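Local coordinates for latency-associated nuclear antigen (PDB 4BLG), which probably binds DNA through this C-terminal domain, which associates with further copies of itself, as a latency-associated nuclear antigen of a murine gammaherpesvirus, at residues Arg17-Thr22 / Lys100-Ala105; Leu87-Asp92 / Phe125-Pro130; Pro24-Pro29 / Lys93-Lys98. All blocks are in the same frame, centred on the assembly; numbering follows the deposited sequence.

Contact 1: Arg17-Thr22 / Lys100-Ala105; sequences RHLQVT and KRVVLA
V102, on helix 93-110, sends both methyls into the face of helix 13-22 that carries L19 and T22. From CB, pointing at the other helix, the V102 side chain forks. Branch CG1 lies anti to the backbone N (chi1 167°) and runs against L19, its distance to CD2 of L19 being 3.4 Å, shorter than usual for two methyl carbons. The same CG1 is 4.0 Å from CG2 of T22. Branch CG2 takes the other side and meets CG2 of T22 at 3.9 Å, so that the T22 methyl touches both prongs of the valine. L19 CD2 also reaches V103, whose CB turns away from helix 13-22 but whose CG2 comes within 4.3 Å of it.

T22 presents its methyl to the valine because its hydroxyl is engaged at home: OG1 donates to the carbonyl O of H18 at 2.7 Å, from above the carbonyl plane, and that oxygen also accepts from T22 N. The same OG1 stands over one face of the H18 imidazole. At the ring edge, in plane, one water lies 2.6 Å from H18 NE2 and donates to V102 O, also at 2.6 Å; the H18 ring further meets that of Y106.

The short helix axes approach to 10.5 Å at 140° between their N-to-C directions, closer to antiparallel than to parallel, within the DNA-binding domain. With no direct hydrogen bond crossing, the join rests on methyl-to-methyl contact between the helices, supplemented by one water bridge from an imidazole to a helix carbonyl.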
ATOM      1  N   ARG A  17       8.681   6.546  22.293  1.00 35.99           N
ATOM      2  CA  ARG A  17       8.870   7.775  23.021  1.00 38.07           C
ATOM      3  C   ARG A  17       9.612   8.746  22.116  1.00 37.95           C
ATOM      4  O   ARG A  17       9.293   9.934  22.065  1.00 39.09           O
ATOM      5  CB  ARG A  17       9.615   7.518  24.339  1.00 39.78           C
ATOM      6  CG  ARG A  17       8.773   6.774  25.378  1.00 40.62           C
ATOM      7  CD  ARG A  17       9.523   6.511  26.683  1.00 42.62           C
ATOM      8  NE  ARG A  17       8.597   6.177  27.760  1.00 44.19           N
ATOM      9  CZ  ARG A  17       8.919   6.091  29.049  1.00 46.55           C
ATOM     10  NH1 ARG A  17      10.164   6.309  29.462  1.00 47.64           N
ATOM     11  NH2 ARG A  17       7.984   5.790  29.938  1.00 48.10           N
ATOM     12  N   HIS A  18      10.569   8.219  21.361  1.00 36.73           N
ATOM     13  CA  HIS A  18      11.344   9.053  20.472  1.00 36.85           C
ATOM     14  C   HIS A  18      10.401   9.784  19.533  1.00 36.40           C
ATOM     15  O   HIS A  18      10.440  11.006  19.446  1.00 37.76           O
ATOM     16  CB  HIS A  18      12.354   8.244  19.663  1.00 35.59           C
ATOM     17  CG  HIS A  18      12.989   9.034  18.560  1.00 35.72           C
ATOM     18  ND1 HIS A  18      14.006   9.940  18.779  1.00 40.84           N
ATOM     19  CD2 HIS A  18      12.722   9.087  17.235  1.00 35.22           C
ATOM     20  CE1 HIS A  18      14.348  10.500  17.634  1.00 38.00           C
ATOM     21  NE2 HIS A  18      13.586   9.998  16.682  1.00 35.71           N
ATOM     22  N   LEU A  19       9.549   9.022  18.845  1.00 34.69           N
ATOM     23  CA  LEU A  19       8.651   9.588  17.853  1.00 40.31           C
ATOM     24  C   LEU A  19       7.727  10.645  18.450  1.00 35.97           C
ATOM     25  O   LEU A  19       7.498  11.683  17.827  1.00 36.73           O
ATOM     26  CB  LEU A  19       7.830   8.488  17.146  1.00 32.42           C
ATOM     27  CG  LEU A  19       8.634   7.488  16.304  1.00 30.81           C
ATOM     28  CD1 LEU A  19       7.761   6.326  15.869  1.00 36.20           C
ATOM     29  CD2 LEU A  19       9.246   8.164  15.081  1.00 31.51           C
ATOM     30  N   GLN A  20       7.199  10.395  19.646  1.00 37.17           N
ATOM     31  CA  GLN A  20       6.278  11.349  20.262  1.00 40.24           C
ATOM     32  C   GLN A  20       6.948  12.627  20.722  1.00 46.27           C
ATOM     33  O   GLN A  20       6.310  13.669  20.746  1.00 42.55           O
ATOM     34  CB  GLN A  20       5.606  10.745  21.488  1.00 46.64           C
ATOM     35  CG  GLN A  20       5.064   9.353  21.317  1.00 63.74           C
ATOM     36  CD  GLN A  20       4.087   9.023  22.411  1.00 79.64           C
ATOM     37  OE1 GLN A  20       3.835   9.850  23.289  1.00 82.85           O
ATOM     38  NE2 GLN A  20       3.534   7.817  22.382  1.00 75.64           N
ATOM     39  N   VAL A  21       8.210  12.547  21.130  1.00 41.03           N
ATOM     40  CA  VAL A  21       8.911  13.751  21.560  1.00 43.18           C
ATOM     41  C   VAL A  21       9.307  14.542  20.317  1.00 43.05           C
ATOM     42  O   VAL A  21       9.214  15.763  20.281  1.00 44.83           O
ATOM     43  CB  VAL A  21      10.158  13.435  22.409  1.00 43.94           C
ATOM     44  CG1 VAL A  21      10.938  14.710  22.678  1.00 46.22           C
ATOM     45  CG2 VAL A  21       9.755  12.767  23.725  1.00 44.63           C
ATOM     46  N   THR A  22       9.697  13.822  19.274  1.00 41.12           N
ATOM     47  CA  THR A  22      10.248  14.439  18.076  1.00 47.17           C
ATOM     48  C   THR A  22       9.143  15.115  17.265  1.00 44.36           C
ATOM     49  O   THR A  22       9.353  16.173  16.683  1.00 46.19           O
ATOM     50  CB  THR A  22      10.978  13.398  17.210  1.00 43.30           C
ATOM     51  OG1 THR A  22      11.980  12.745  17.996  1.00 40.26           O
ATOM     52  CG2 THR A  22      11.647  14.061  16.022  1.00 39.74           C
ATOM     53  N   LYS A 100       8.095  10.815   7.250  1.00 38.33           N
ATOM     54  CA  LYS A 100       9.210  10.141   6.611  1.00 36.30           C
ATOM     55  C   LYS A 100      10.518  10.633   7.213  1.00 40.36           C
ATOM     56  O   LYS A 100      11.417   9.840   7.495  1.00 40.37           O
ATOM     57  CB  LYS A 100       9.195  10.393   5.105  1.00 37.00           C
ATOM     58  CG  LYS A 100      10.208   9.573   4.346  1.00 30.14           C
ATOM     59  CD  LYS A 100      10.296  10.001   2.904  1.00 36.33           C
ATOM     60  CE  LYS A 100      11.388   9.249   2.179  1.00 45.86           C
ATOM     61  NZ  LYS A 100      12.222  10.161   1.357  1.00 47.98           N
ATOM     62  N   ARG A 101      10.625  11.943   7.396  1.00 33.57           N
ATOM     63  CA  ARG A 101      11.836  12.554   7.932  1.00 35.49           C
ATOM     64  C   ARG A 101      12.180  12.012   9.312  1.00 35.40           C
ATOM     65  O   ARG A 101      13.336  11.678   9.595  1.00 36.52           O
ATOM     66  CB  ARG A 101      11.668  14.068   8.032  1.00 39.70           C
ATOM     67  CG  ARG A 101      12.917  14.809   8.506  1.00 53.85           C
ATOM     68  CD  ARG A 101      12.713  16.312   8.360  1.00 60.44           C
ATOM     69  NE  ARG A 101      12.587  16.579   6.937  1.00 79.29           N
ATOM     70  CZ  ARG A 101      11.541  17.144   6.342  1.00 82.25           C
ATOM     71  NH1 ARG A 101      10.501  17.607   7.023  1.00 78.95           N
ATOM     72  NH2 ARG A 101      11.543  17.278   5.029  1.00 73.16           N
ATOM     73  N   VAL A 102      11.175  11.955  10.177  1.00 35.18           N
ATOM     74  CA  VAL A 102      11.379  11.553  11.564  1.00 35.51           C
ATOM     75  C   VAL A 102      11.759  10.082  11.648  1.00 33.41           C
ATOM     76  O   VAL A 102      12.767   9.713  12.263  1.00 33.83           O
ATOM     77  CB  VAL A 102      10.111  11.807  12.392  1.00 36.00           C
ATOM     78  CG1 VAL A 102      10.196  11.101  13.735  1.00 37.02           C
ATOM     79  CG2 VAL A 102       9.896  13.301  12.576  1.00 39.64           C
ATOM     80  N   VAL A 103      10.954   9.242  11.002  1.00 31.33           N
ATOM     81  CA  VAL A 103      11.160   7.807  11.073  1.00 29.46           C
ATOM     82  C   VAL A 103      12.540   7.457  10.532  1.00 34.80           C
ATOM     83  O   VAL A 103      13.249   6.666  11.132  1.00 31.81           O
ATOM     84  CB  VAL A 103      10.067   7.028  10.314  1.00 32.60           C
ATOM     85  CG1 VAL A 103      10.391   5.542  10.297  1.00 25.89           C
ATOM     86  CG2 VAL A 103       8.709   7.264  10.958  1.00 35.49           C
ATOM     87  N   LEU A 104      12.930   8.061   9.415  1.00 30.68           N
ATOM     88  CA  LEU A 104      14.193   7.713   8.771  1.00 30.21           C
ATOM     89  C   LEU A 104      15.416   8.318   9.456  1.00 37.15           C
ATOM     90  O   LEU A 104      16.521   7.795   9.318  1.00 32.65           O
ATOM     91  CB  LEU A 104      14.186   8.103   7.291  1.00 38.74           C
ATOM     92  CG  LEU A 104      13.265   7.305   6.357  1.00 32.26           C
ATOM     93  CD1 LEU A 104      13.505   7.745   4.920  1.00 31.22           C
ATOM     94  CD2 LEU A 104      13.469   5.805   6.492  1.00 35.85           C
ATOM     95  N   ALA A 105      15.249   9.422  10.177  1.00 34.07           N
ATOM     96  CA  ALA A 105      16.354   9.903  11.007  1.00 36.25           C
ATOM     97  C   ALA A 105      16.677   8.844  12.055  1.00 35.51           C
ATOM     98  O   ALA A 105      17.841   8.489  12.256  1.00 36.31           O
ATOM     99  CB  ALA A 105      16.013  11.227  11.664  1.00 38.42           C
TER
HETATM  100  O   HOH W   1      13.689  11.112  14.307  1.00 36.42           O

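Contact 2: Leu87-Asp92 / Phe125-Pro130; sequences LSFVED and FPLPEP
F89 and F125 form a T-shaped (edge-to-face) aromatic pair, the edge of F89 being turned toward the face of F125. Their centroids are 4.8 Å apart and the planes stand at 69°, so the two rings are well away from a parallel stack. The CD1-CE1 side of F89 does the touching. Its CE1 lies 3.5 Å from CG of F125, above the F125 plane but displaced toward the rim, while F89 CD1 comes to 3.6 Å from F125 CD2. This side of F89 thus lies over the F125 face nearest CG and CD1, whereas CZ of F125 is farther off, 4.2 Å from F89 CE1.

F89 belongs to strand 84-90 of the four-stranded antiparallel sheet, and F125 to the irregular tail that follows strand 115-122. The sheet order places strand 39-45 between these two strands; A40 on it touches both phenylalanines. The contact thus lays the C-terminal tail back across the sheet, on the side to which F89 projects.

Aliphatic packing comes from L127. Its CD1 rests over one face of F89, offset toward the rim, at 4.0 Å from F89 CG and 4.1 Å from F89 CB. Two torsions together place this methyl over the CB/CG end of F89: chi1 of -55°, which sets CG beside the backbone N, and a chi2 of 145°, off the usual staggered values. The backbone between the two tail contacts bends in an inverse gamma turn centred on P126, closed by a weak bond from L127 N to F125 O at 2.8 Å. P72 of the second subunit also packs on F89.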
ATOM      1  N   LEU A  87       2.301   0.402   5.132  1.00 23.31           N
ATOM      2  CA  LEU A  87       1.847   1.734   4.787  1.00 31.19           C
ATOM      3  C   LEU A  87       1.439   2.458   6.051  1.00 25.27           C
ATOM      4  O   LEU A  87       0.758   1.889   6.897  1.00 32.24           O
ATOM      5  CB  LEU A  87       0.640   1.651   3.852  1.00 35.31           C
ATOM      6  CG  LEU A  87       0.924   1.174   2.431  1.00 33.72           C
ATOM      7  CD1 LEU A  87      -0.383   1.015   1.673  1.00 38.30           C
ATOM      8  CD2 LEU A  87       1.838   2.156   1.729  1.00 32.71           C
ATOM      9  N   SER A  88       1.856   3.711   6.169  1.00 26.28           N
ATOM     10  CA  SER A  88       1.488   4.537   7.306  1.00 25.81           C
ATOM     11  C   SER A  88       0.724   5.697   6.738  1.00 27.35           C
ATOM     12  O   SER A  88       1.300   6.546   6.064  1.00 25.52           O
ATOM     13  CB  SER A  88       2.726   5.044   8.057  1.00 30.63           C
ATOM     14  OG  SER A  88       3.550   3.978   8.489  1.00 24.45           O
ATOM     15  N   PHE A  89      -0.579   5.723   6.996  1.00 27.81           N
ATOM     16  CA  PHE A  89      -1.454   6.730   6.412  1.00 27.35           C
ATOM     17  C   PHE A  89      -1.479   8.004   7.249  1.00 33.98           C
ATOM     18  O   PHE A  89      -1.498   7.944   8.479  1.00 31.36           O
ATOM     19  CB  PHE A  89      -2.869   6.172   6.273  1.00 27.76           C
ATOM     20  CG  PHE A  89      -2.946   4.943   5.419  1.00 26.84           C
ATOM     21  CD1 PHE A  89      -3.027   5.047   4.040  1.00 26.48           C
ATOM     22  CD2 PHE A  89      -2.934   3.684   5.992  1.00 27.98           C
ATOM     23  CE1 PHE A  89      -3.089   3.909   3.244  1.00 28.51           C
ATOM     24  CE2 PHE A  89      -2.995   2.547   5.205  1.00 34.47           C
ATOM     25  CZ  PHE A  89      -3.078   2.661   3.828  1.00 30.22           C
ATOM     26  N   VAL A  90      -1.489   9.145   6.561  1.00 34.41           N
ATOM     27  CA  VAL A  90      -1.537  10.461   7.189  1.00 34.80           C
ATOM     28  C   VAL A  90      -2.422  11.387   6.370  1.00 45.27           C
ATOM     29  O   VAL A  90      -2.802  11.072   5.229  1.00 35.23           O
ATOM     30  CB  VAL A  90      -0.146  11.114   7.270  1.00 36.70           C
ATOM     31  CG1 VAL A  90       0.765  10.339   8.201  1.00 35.55           C
ATOM     32  CG2 VAL A  90       0.466  11.227   5.882  1.00 41.65           C
ATOM     33  N   GLU A  91      -2.734  12.539   6.951  1.00 35.80           N
ATOM     34  CA  GLU A  91      -3.674  13.471   6.337  1.00 37.61           C
ATOM     35  C   GLU A  91      -3.272  13.879   4.907  1.00 37.12           C
ATOM     36  O   GLU A  91      -4.115  13.878   3.997  1.00 37.65           O
ATOM     37  CB  GLU A  91      -3.840  14.731   7.192  1.00 40.42           C
ATOM     38  CG  GLU A  91      -5.179  15.428   6.975  1.00 42.70           C
ATOM     39  CD  GLU A  91      -5.398  16.637   7.881  1.00 51.62           C
ATOM     40  OE1 GLU A  91      -4.498  16.976   8.685  1.00 52.64           O
ATOM     41  OE2 GLU A  91      -6.491  17.243   7.778  1.00 50.04           O
ATOM     42  N   ASP A  92      -2.004  14.235   4.708  1.00 36.73           N
ATOM     43  CA  ASP A  92      -1.592  14.901   3.471  1.00 37.09           C
ATOM     44  C   ASP A  92      -0.088  14.880   3.226  1.00 36.28           C
ATOM     45  O   ASP A  92       0.664  14.234   3.964  1.00 35.15           O
ATOM     46  CB  ASP A  92      -2.093  16.350   3.478  1.00 39.90           C
ATOM     47  CG  ASP A  92      -1.525  17.169   4.637  1.00 48.80           C
ATOM     48  OD1 ASP A  92      -0.402  16.872   5.112  1.00 42.83           O
ATOM     49  OD2 ASP A  92      -2.208  18.119   5.076  1.00 52.69           O
ATOM     50  N   PHE A 125      -7.174   7.815   0.504  1.00 32.12           N
ATOM     51  CA  PHE A 125      -7.198   6.374   0.688  1.00 35.30           C
ATOM     52  C   PHE A 125      -8.554   5.936   1.220  1.00 45.02           C
ATOM     53  O   PHE A 125      -9.230   6.701   1.905  1.00 41.38           O
ATOM     54  CB  PHE A 125      -6.071   5.936   1.609  1.00 29.33           C
ATOM     55  CG  PHE A 125      -4.722   5.961   0.954  1.00 34.27           C
ATOM     56  CD1 PHE A 125      -4.326   4.928   0.126  1.00 33.16           C
ATOM     57  CD2 PHE A 125      -3.853   7.011   1.162  1.00 35.11           C
ATOM     58  CE1 PHE A 125      -3.092   4.940  -0.478  1.00 29.01           C
ATOM     59  CE2 PHE A 125      -2.611   7.026   0.556  1.00 30.50           C
ATOM     60  CZ  PHE A 125      -2.235   5.992  -0.267  1.00 32.10           C
ATOM     61  N   PRO A 126      -8.963   4.701   0.887  1.00 41.59           N
ATOM     62  CA  PRO A 126     -10.307   4.204   1.193  1.00 39.72           C
ATOM     63  C   PRO A 126     -10.472   3.790   2.655  1.00 45.90           C
ATOM     64  O   PRO A 126     -10.859   2.661   2.935  1.00 46.17           O
ATOM     65  CB  PRO A 126     -10.434   2.993   0.271  1.00 32.37           C
ATOM     66  CG  PRO A 126      -9.034   2.475   0.172  1.00 30.13           C
ATOM     67  CD  PRO A 126      -8.141   3.680   0.213  1.00 34.01           C
ATOM     68  N   LEU A 127     -10.177   4.703   3.573  1.00 53.01           N
ATOM     69  CA  LEU A 127     -10.497   4.501   4.980  1.00 44.90           C
ATOM     70  C   LEU A 127     -11.774   5.273   5.311  1.00 53.03           C
ATOM     71  O   LEU A 127     -12.018   6.348   4.764  1.00 63.07           O
ATOM     72  CB  LEU A 127      -9.347   4.981   5.860  1.00 44.69           C
ATOM     73  CG  LEU A 127      -7.992   4.355   5.528  1.00 43.95           C
ATOM     74  CD1 LEU A 127      -6.878   5.358   5.747  1.00 53.35           C
ATOM     75  CD2 LEU A 127      -7.766   3.110   6.360  1.00 45.86           C
ATOM     76  N   PRO A 128     -12.600   4.722   6.206  1.00 51.27           N
ATOM     77  CA  PRO A 128     -13.880   5.333   6.585  1.00 54.30           C
ATOM     78  C   PRO A 128     -13.764   6.752   7.133  1.00 64.57           C
ATOM     79  O   PRO A 128     -12.669   7.246   7.422  1.00 59.99           O
ATOM     80  CB  PRO A 128     -14.406   4.398   7.680  1.00 55.37           C
ATOM     81  CG  PRO A 128     -13.243   3.577   8.085  1.00 58.12           C
ATOM     82  CD  PRO A 128     -12.396   3.434   6.881  1.00 57.70           C
ATOM     83  N   GLU A 129     -14.917   7.387   7.281  1.00 77.44           N
ATOM     84  CA  GLU A 129     -15.005   8.769   7.719  1.00 92.03           C
ATOM     85  C   GLU A 129     -15.854   8.827   8.988  1.00109.15           C
ATOM     86  O   GLU A 129     -16.864   8.135   9.089  1.00108.13           O
ATOM     87  CB  GLU A 129     -15.656   9.616   6.618  1.00 93.49           C
ATOM     88  CG  GLU A 129     -16.649   8.839   5.769  1.00 95.35           C
ATOM     89  CD  GLU A 129     -17.413   9.725   4.807  1.00 99.28           C
ATOM     90  OE1 GLU A 129     -16.796  10.644   4.229  1.00100.80           O
ATOM     91  OE2 GLU A 129     -18.631   9.509   4.645  1.00101.06           O
ATOM     92  N   PRO A 130     -15.435   9.630   9.974  1.00127.31           N
ATOM     93  CA  PRO A 130     -16.232   9.790  11.198  1.00 84.69           C
ATOM     94  C   PRO A 130     -17.282  10.897  11.083  1.00 83.60           C
ATOM     95  O   PRO A 130     -18.341  10.796  11.705  1.00 79.92           O
ATOM     96  CB  PRO A 130     -15.175  10.148  12.246  1.00 83.56           C
ATOM     97  CG  PRO A 130     -14.118  10.909  11.451  1.00 77.47           C
ATOM     98  CD  PRO A 130     -14.078  10.192  10.109  1.00 76.10           C
TER

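Contact 3: Pro24-Pro29 / Lys93-Lys98; sequences PRLFDP and KKQAKK. With PO4 (phosphate ion), chain D.
A phosphate-binding site joins the short, weakly bonded helix 24-27 to the first turns of helix 93-110, the ion probably coming from the crystallisation liquor. R25 and K98 meet at phosphate O4, which lies 2.6 Å from R25 NH2 and 2.7 Å from K98 NZ. The phosphate sits at the edge of the guanidinium, with P in its plane. A bend at chi3 (-51°) turns the arginine NE toward the phosphate, where it and the main-chain N both donate to O3, the latter at 2.7 Å. The neighbouring L26 N gives O2 a nearly straight bond of 3.0 Å (167°).

K98 NZ also donates to Q95 OE1 at 3.0 Å, in the carbonyl plane and on a lone pair. Q95 thereby acts as a second-shell residue that positions the lysine. L26 CD1 approaches the same OE1 to 3.8 Å, and L26 also packs on L99.

R25 NH2 and K98 NZ are 3.9 Å apart, and the negative charge of the phosphate they share probably balances the two cations. Two cationic side chains and two backbone N-H groups around one phosphate thus make a pocket suited to an anion.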
ATOM      1  N   PRO A  24       5.310  15.727  18.294  1.00 43.11           N
ATOM      2  CA  PRO A  24       4.207  15.608  19.259  1.00 43.97           C
ATOM      3  C   PRO A  24       2.812  15.593  18.644  1.00 43.89           C
ATOM      4  O   PRO A  24       2.021  14.730  19.002  1.00 43.26           O
ATOM      5  CB  PRO A  24       4.376  16.846  20.148  1.00 46.71           C
ATOM      6  CG  PRO A  24       5.779  17.270  19.958  1.00 48.38           C
ATOM      7  CD  PRO A  24       6.159  16.896  18.569  1.00 45.05           C
ATOM      8  N   ARG A  25       2.501  16.536  17.764  1.00 47.76           N
ATOM      9  CA  ARG A  25       1.173  16.577  17.153  1.00 46.63           C
ATOM     10  C   ARG A  25       0.927  15.330  16.305  1.00 45.75           C
ATOM     11  O   ARG A  25      -0.101  14.667  16.442  1.00 44.10           O
ATOM     12  CB  ARG A  25       0.994  17.841  16.307  1.00 47.11           C
ATOM     13  CG  ARG A  25       0.876  19.124  17.139  1.00 53.49           C
ATOM     14  CD  ARG A  25       0.951  20.395  16.288  1.00 57.29           C
ATOM     15  NE  ARG A  25       2.116  20.404  15.404  1.00 67.19           N
ATOM     16  CZ  ARG A  25       2.351  21.321  14.468  1.00 69.83           C
ATOM     17  NH1 ARG A  25       1.505  22.326  14.275  1.00 66.67           N
ATOM     18  NH2 ARG A  25       3.439  21.231  13.716  1.00 78.18           N
ATOM     19  N   LEU A  26       1.877  15.008  15.438  1.00 41.05           N
ATOM     20  CA  LEU A  26       1.737  13.853  14.562  1.00 38.86           C
ATOM     21  C   LEU A  26       1.520  12.557  15.350  1.00 46.48           C
ATOM     22  O   LEU A  26       0.683  11.734  14.976  1.00 38.81           O
ATOM     23  CB  LEU A  26       2.960  13.723  13.654  1.00 37.72           C
ATOM     24  CG  LEU A  26       2.877  12.633  12.581  1.00 43.14           C
ATOM     25  CD1 LEU A  26       1.674  12.848  11.672  1.00 45.08           C
ATOM     26  CD2 LEU A  26       4.162  12.580  11.769  1.00 41.10           C
ATOM     27  N   PHE A  27       2.255  12.380  16.449  1.00 39.07           N
ATOM     28  CA  PHE A  27       2.211  11.116  17.189  1.00 36.93           C
ATOM     29  C   PHE A  27       1.441  11.174  18.497  1.00 45.48           C
ATOM     30  O   PHE A  27       1.472  10.226  19.277  1.00 47.73           O
ATOM     31  CB  PHE A  27       3.616  10.596  17.440  1.00 38.01           C
ATOM     32  CG  PHE A  27       4.237   9.979  16.235  1.00 39.73           C
ATOM     33  CD1 PHE A  27       3.993   8.655  15.922  1.00 44.17           C
ATOM     34  CD2 PHE A  27       5.047  10.726  15.401  1.00 40.96           C
ATOM     35  CE1 PHE A  27       4.553   8.084  14.803  1.00 30.87           C
ATOM     36  CE2 PHE A  27       5.615  10.160  14.280  1.00 42.10           C
ATOM     37  CZ  PHE A  27       5.368   8.837  13.980  1.00 32.20           C
ATOM     38  N   ASP A  28       0.754  12.283  18.734  1.00 45.86           N
ATOM     39  CA  ASP A  28      -0.154  12.389  19.866  1.00 49.37           C
ATOM     40  C   ASP A  28      -1.093  11.188  19.868  1.00 61.49           C
ATOM     41  O   ASP A  28      -1.812  10.969  18.892  1.00 61.34           O
ATOM     42  CB  ASP A  28      -0.982  13.667  19.753  1.00 46.10           C
ATOM     43  CG  ASP A  28      -1.596  14.076  21.071  1.00 62.52           C
ATOM     44  OD1 ASP A  28      -1.760  13.187  21.934  1.00 52.21           O
ATOM     45  OD2 ASP A  28      -1.910  15.279  21.241  1.00 50.84           O
ATOM     46  N   PRO A  29      -1.100  10.405  20.962  1.00 72.72           N
ATOM     47  CA  PRO A  29      -1.984   9.236  21.019  1.00 72.03           C
ATOM     48  C   PRO A  29      -3.436   9.619  21.304  1.00 69.29           C
ATOM     49  O   PRO A  29      -4.326   8.771  21.210  1.00 71.93           O
ATOM     50  CB  PRO A  29      -1.413   8.406  22.176  1.00 74.23           C
ATOM     51  CG  PRO A  29      -0.256   9.197  22.739  1.00 73.58           C
ATOM     52  CD  PRO A  29      -0.376  10.591  22.226  1.00 71.88           C
ATOM     53  N   LYS A  93       0.327  15.594   2.178  1.00 37.54           N
ATOM     54  CA  LYS A  93       1.710  15.604   1.696  1.00 37.14           C
ATOM     55  C   LYS A  93       2.650  16.216   2.762  1.00 47.03           C
ATOM     56  O   LYS A  93       3.772  15.736   2.962  1.00 37.42           O
ATOM     57  CB  LYS A  93       1.797  16.369   0.355  1.00 55.25           C
ATOM     58  CG  LYS A  93       3.176  16.347  -0.322  1.00 58.57           C
ATOM     59  NZ  LYS A  93       4.815  17.453  -3.627  1.00 55.26           N
ATOM     60  N   LYS A  94       2.180  17.246   3.465  1.00 40.01           N
ATOM     61  CA  LYS A  94       2.965  17.859   4.539  1.00 41.48           C
ATOM     62  C   LYS A  94       3.272  16.827   5.623  1.00 43.48           C
ATOM     63  O   LYS A  94       4.428  16.608   5.986  1.00 44.81           O
ATOM     64  CB  LYS A  94       2.223  19.055   5.158  1.00 44.28           C
ATOM     65  CG  LYS A  94       3.012  19.791   6.245  1.00 57.71           C
ATOM     66  CD  LYS A  94       2.213  20.947   6.863  1.00 61.83           C
ATOM     67  CE  LYS A  94       3.100  21.844   7.721  1.00 69.23           C
ATOM     68  NZ  LYS A  94       2.350  22.957   8.378  1.00 73.20           N
ATOM     69  N   GLN A  95       2.227  16.190   6.135  1.00 42.03           N
ATOM     70  CA  GLN A  95       2.389  15.215   7.204  1.00 37.85           C
ATOM     71  C   GLN A  95       3.197  14.007   6.753  1.00 37.01           C
ATOM     72  O   GLN A  95       3.901  13.409   7.561  1.00 36.67           O
ATOM     73  CB  GLN A  95       1.036  14.766   7.756  1.00 37.83           C
ATOM     74  CG  GLN A  95       0.191  15.899   8.303  1.00 40.64           C
ATOM     75  CD  GLN A  95       0.955  16.777   9.280  1.00 44.21           C
ATOM     76  OE1 GLN A  95       1.749  16.288  10.078  1.00 49.41           O
ATOM     77  NE2 GLN A  95       0.723  18.085   9.209  1.00 48.96           N
ATOM     78  N   ALA A  96       3.099  13.635   5.478  1.00 34.12           N
ATOM     79  CA  ALA A  96       3.871  12.497   4.985  1.00 32.03           C
ATOM     80  C   ALA A  96       5.362  12.842   4.918  1.00 37.71           C
ATOM     81  O   ALA A  96       6.211  12.001   5.214  1.00 31.44           O
ATOM     82  CB  ALA A  96       3.368  12.041   3.621  1.00 31.01           C
ATOM     83  N   LYS A  97       5.672  14.077   4.533  1.00 38.57           N
ATOM     84  CA  LYS A  97       7.055  14.532   4.429  1.00 50.90           C
ATOM     85  C   LYS A  97       7.660  14.464   5.838  1.00 36.06           C
ATOM     86  O   LYS A  97       8.762  13.937   6.041  1.00 40.61           O
ATOM     87  CB  LYS A  97       7.110  15.969   3.862  1.00 45.67           C
ATOM     88  NZ  LYS A  97      10.045  19.901   2.255  1.00 57.19           N
ATOM     89  N   LYS A  98       6.908  14.987   6.807  1.00 37.18           N
ATOM     90  CA  LYS A  98       7.334  15.028   8.221  1.00 44.28           C
ATOM     91  C   LYS A  98       7.560  13.614   8.779  1.00 40.61           C
ATOM     92  O   LYS A  98       8.573  13.338   9.413  1.00 38.15           O
ATOM     93  CB  LYS A  98       6.300  15.739   9.118  1.00 42.79           C
ATOM     94  CG  LYS A  98       6.860  16.247  10.470  1.00 52.33           C
ATOM     95  CD  LYS A  98       5.730  16.591  11.450  1.00 75.58           C
ATOM     96  CE  LYS A  98       5.122  17.962  11.132  1.00101.54           C
ATOM     97  NZ  LYS A  98       3.673  18.067  11.476  1.00114.62           N
TER
HETATM   98  P   PO4 D1263       4.682  17.945  15.152  1.00 45.70           P
HETATM   99  O1  PO4 D1263       6.166  18.173  15.267  1.00 52.90           O
HETATM  100  O2  PO4 D1263       4.396  16.486  14.886  1.00 58.30           O
HETATM  101  O3  PO4 D1263       3.962  18.321  16.417  1.00 51.18           O
HETATM  102  O4  PO4 D1263       4.163  18.769  14.004  1.00 55.94           O

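Overall arrangement
Contacts 1 and 3 are neighbours, their centres about 9 Å apart, and both use helix 93-110: contact 3 its first turns, contact 1 its middle. Helices 13-22 and 24-27, consecutive in the chain, supply the other sides, and F27 packs against L19 and Q20 between them. Contact 3 is nested within the loop closed by contact 1. Contact 2 lies about 20 Å from contact 1 and 13 Å from contact 3, centre to centre; its segments alternate with theirs along the chain. V90 of strand 84-90 packs on Q95 and A96, linking contact 2 to contact 3. The N-terminal helices, helix 93-110, sheet and C-terminal tail are thereby joined into one domain.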